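Local structure of phosphoserine phosphatase RsbX (3W42) at residues A[77-82]-A[136-141]. The protein dephosphorylates RsbS as a manganese-binding PPM-type phosphoserine phosphatase and negatively regulates sigma-B activity in the general stress response of Bacillus subtilis. Numbering follows the deposited sequence.
Sequences RCNQAM and QKYKTH
Tyr138 reaches Asn79 with the end of its phenol: OH lies 3.2 Å from Asn79 CB and 3.6 Å from Asn79 CG, without a hydrogen bond between the two side chains. The contact belongs to the alpha-beta beta-alpha sandwich of the PPM phosphatases. It joins helix 71-81, at Asn79, to the loop running into strand 140-144, an outermost strand of the five-stranded antiparallel sheet. The amide of Asn79 and the ring of Tyr138 stand nearly perpendicular, their planes 86° apart. Gln136 adds a looser touch, its CG 4.1 Å from Asn79 ND2.

The polar ends are held by neighbours. With CG anti to the backbone N (chi1 -167°), Asn79 turns its amide to the loop just before Gln136, where OD1 accepts from Gly133 N and ND2 donates to Lys134 O. With both ends of the buried amide engaged, its rotation is fixed and the loop is tied to the helix. Tyr138 OH hydrogen-bonds to Glu76 OE1, about one helical turn before Asn79, while its side chain packs against Ile75 and against Cys105 and Val107 of strand 101-107. The tyrosine thus bridges helix and sheet. Farther along, Thr140 OG1 hydrogen-bonds to Glu72 OE1, a second polar link to the helix. Within its own loop Gln136 also packs on the tyrosine: its CB lies 3.3 Å above the plane of the Tyr138 ring, offset toward the rim.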
ATOM      1  N   ARG A  77       9.615   9.124  10.240  1.00  7.35           N
ATOM      2  CA  ARG A  77      10.288   8.133  11.036  1.00  7.77           C
ATOM      3  C   ARG A  77      10.883   7.041  10.151  1.00  7.37           C
ATOM      4  O   ARG A  77      11.979   6.526  10.413  1.00  7.78           O
ATOM      5  CB  ARG A  77       9.335   7.485  12.060  1.00  7.07           C
ATOM      6  CG  ARG A  77       8.840   8.418  13.135  1.00  7.93           C
ATOM      7  CD  ARG A  77       7.976   7.668  14.135  1.00  8.38           C
ATOM      8  NE  ARG A  77       7.432   8.496  15.185  1.00  8.37           N
ATOM      9  CZ  ARG A  77       8.026   8.766  16.339  1.00  7.06           C
ATOM     10  NH1 ARG A  77       9.257   8.364  16.606  1.00  8.58           N
ATOM     11  NH2 ARG A  77       7.367   9.464  17.263  1.00  8.19           N
ATOM     12  N   CYS A  78      10.083   6.612   9.184  1.00  7.27           N
ATOM     13  CA  CYS A  78      10.551   5.615   8.218  1.00  7.81           C
ATOM     14  C   CYS A  78      11.789   6.101   7.482  1.00  7.07           C
ATOM     15  O   CYS A  78      12.783   5.366   7.380  1.00  8.03           O
ATOM     16  CB  CYS A  78       9.468   5.274   7.225  1.00  7.63           C
ATOM     17  SG  CYS A  78       8.056   4.379   7.966  1.00  7.89           S
ATOM     18  N   ASN A  79      11.772   7.362   7.024  1.00  7.19           N
ATOM     19  CA  ASN A  79      12.929   7.894   6.350  1.00  7.48           C
ATOM     20  C   ASN A  79      14.191   7.875   7.230  1.00  7.45           C
ATOM     21  O   ASN A  79      15.252   7.466   6.811  1.00  8.10           O
ATOM     22  CB  ASN A  79      12.629   9.329   5.927  1.00  8.00           C
ATOM     23  CG  ASN A  79      13.644   9.865   4.965  1.00  9.35           C
ATOM     24  OD1 ASN A  79      14.067   9.192   4.065  1.00 10.63           O
ATOM     25  ND2 ASN A  79      14.129  11.080   5.257  1.00 15.67           N
ATOM     26  N   GLN A  80      14.016   8.304   8.483  1.00  7.19           N
ATOM     27  CA  GLN A  80      15.196   8.272   9.394  1.00  8.79           C
ATOM     28  C   GLN A  80      15.734   6.884   9.628  1.00  8.23           C
ATOM     29  O   GLN A  80      16.954   6.697   9.713  1.00  9.46           O
ATOM     30  CB  GLN A  80      14.843   8.931  10.740  1.00  9.34           C
ATOM     31  CG  GLN A  80      14.663  10.467  10.560  1.00 10.63           C
ATOM     32  CD  GLN A  80      14.599  11.193  11.807  1.00 11.03           C
ATOM     33  OE1 GLN A  80      15.332  10.890  12.756  1.00 12.07           O
ATOM     34  NE2 GLN A  80      13.707  12.180  11.851  1.00 11.65           N
ATOM     35  N   ALA A  81      14.865   5.868   9.624  1.00  8.02           N
ATOM     36  CA  ALA A  81      15.299   4.482   9.780  1.00  8.22           C
ATOM     37  C   ALA A  81      16.051   3.944   8.535  1.00  7.93           C
ATOM     38  O   ALA A  81      16.709   2.942   8.643  1.00  9.25           O
ATOM     39  CB  ALA A  81      14.098   3.601  10.038  1.00  8.77           C
ATOM     40  N   MET A  82      15.944   4.630   7.405  1.00  8.00           N
ATOM     41  CA  MET A  82      16.620   4.195   6.201  1.00  8.07           C
ATOM     42  C   MET A  82      18.077   4.604   6.123  1.00  9.04           C
ATOM     43  O   MET A  82      18.829   4.093   5.296  1.00 10.76           O
ATOM     44  CB  MET A  82      15.891   4.650   4.935  1.00  7.56           C
ATOM     45  CG  MET A  82      14.482   4.132   4.816  1.00  7.00           C
ATOM     46  SD  MET A  82      14.305   2.335   4.743  1.00  7.83           S
ATOM     47  CE  MET A  82      13.880   1.964   6.463  1.00  7.93           C
ATOM     48  N   GLN A 136      13.440  15.066   2.893  1.00 18.79           N
ATOM     49  CA  GLN A 136      12.315  14.902   1.977  1.00 18.33           C
ATOM     50  C   GLN A 136      11.428  16.031   2.147  1.00 18.26           C
ATOM     51  O   GLN A 136      11.197  16.458   3.274  1.00 22.47           O
ATOM     52  CB  GLN A 136      11.432  13.675   2.299  1.00 18.57           C
ATOM     53  CG  GLN A 136      12.103  12.402   1.914  1.00 21.76           C
ATOM     54  CD  GLN A 136      12.140  12.024   0.389  1.00 18.57           C
ATOM     55  OE1 GLN A 136      12.840  11.155   0.010  1.00 20.19           O
ATOM     56  NE2 GLN A 136      11.297  12.648  -0.435  1.00 19.91           N
ATOM     57  N   LYS A 137      10.692  16.418   1.093  0.50 16.87           N
ATOM     58  CA  LYS A 137       9.590  17.396   1.149  0.50 17.16           C
ATOM     59  C   LYS A 137       8.303  16.650   0.776  0.50 14.14           C
ATOM     60  O   LYS A 137       7.924  16.452  -0.364  0.50 13.74           O
ATOM     61  CB  LYS A 137       9.799  18.535   0.190  0.50 18.17           C
ATOM     62  CG  LYS A 137      10.896  19.450   0.588  0.50 20.91           C
ATOM     63  CD  LYS A 137      11.162  20.378  -0.574  0.50 25.40           C
ATOM     64  CE  LYS A 137      11.838  21.644  -0.171  0.50 28.19           C
ATOM     65  NZ  LYS A 137      11.661  22.630  -1.271  0.50 29.46           N
ATOM     66  N   TYR A 138       7.690  16.066   1.770  1.00 12.01           N
ATOM     67  CA  TYR A 138       6.575  15.158   1.599  1.00 10.10           C
ATOM     68  C   TYR A 138       5.327  15.905   1.105  1.00 11.05           C
ATOM     69  O   TYR A 138       5.133  17.108   1.375  1.00 14.50           O
ATOM     70  CB  TYR A 138       6.251  14.525   2.960  1.00 11.00           C
ATOM     71  CG  TYR A 138       7.391  13.732   3.527  1.00 11.04           C
ATOM     72  CD1 TYR A 138       7.818  12.619   2.883  1.00 10.12           C
ATOM     73  CD2 TYR A 138       8.082  14.139   4.671  1.00 10.40           C
ATOM     74  CE1 TYR A 138       8.797  11.873   3.453  1.00 11.73           C
ATOM     75  CE2 TYR A 138       9.152  13.424   5.158  1.00 11.37           C
ATOM     76  CZ  TYR A 138       9.465  12.281   4.580  1.00 11.73           C
ATOM     77  OH  TYR A 138      10.504  11.533   5.061  1.00 13.98           O
ATOM     78  N   LYS A 139       4.488  15.171   0.426  1.00 10.80           N
ATOM     79  CA  LYS A 139       3.188  15.627  -0.018  1.00 11.87           C
ATOM     80  C   LYS A 139       2.141  14.750   0.693  1.00 10.92           C
ATOM     81  O   LYS A 139       2.248  13.524   0.608  1.00 13.80           O
ATOM     82  CB  LYS A 139       3.120  15.555  -1.562  1.00 13.00           C
ATOM     83  CG  LYS A 139       1.849  15.653  -2.172  1.00 18.26           C
ATOM     84  CD  LYS A 139       1.245  16.991  -1.865  1.00 18.53           C
ATOM     85  CE  LYS A 139      -0.138  17.111  -2.534  1.00 23.37           C
ATOM     86  NZ  LYS A 139      -0.745  18.464  -2.366  1.00 26.50           N
ATOM     87  N   THR A 140       1.289  15.277   1.492  1.00  9.57           N
ATOM     88  CA  THR A 140       0.219  14.526   2.059  1.00  9.43           C
ATOM     89  C   THR A 140      -1.076  14.893   1.404  1.00  8.06           C
ATOM     90  O   THR A 140      -1.420  16.094   1.296  1.00 10.48           O
ATOM     91  CB  THR A 140       0.154  14.751   3.572  1.00 12.46           C
ATOM     92  OG1 THR A 140       1.358  14.260   4.155  1.00 17.55           O
ATOM     93  CG2 THR A 140      -1.101  14.014   4.162  1.00 16.39           C
ATOM     94  N   HIS A 141      -1.859  13.913   1.020  1.00  6.86           N
ATOM     95  CA  HIS A 141      -3.214  14.121   0.458  0.66  7.30           C
ATOM     96  C   HIS A 141      -4.227  13.801   1.511  1.00  7.31           C
ATOM     97  O   HIS A 141      -4.138  12.796   2.224  1.00  9.22           O
ATOM     98  CB  HIS A 141      -3.479  13.204  -0.761  0.66  8.25           C
ATOM     99  CG  HIS A 141      -4.775  13.432  -1.520  0.66 10.02           C
ATOM    100  ND1 HIS A 141      -4.890  14.456  -2.417  0.66 14.23           N
ATOM    101  CD2 HIS A 141      -5.961  12.758  -1.555  0.66 10.95           C
ATOM    102  CE1 HIS A 141      -6.099  14.427  -2.960  0.66 14.15           C
ATOM    103  NE2 HIS A 141      -6.755  13.391  -2.485  0.66 14.44           N
TER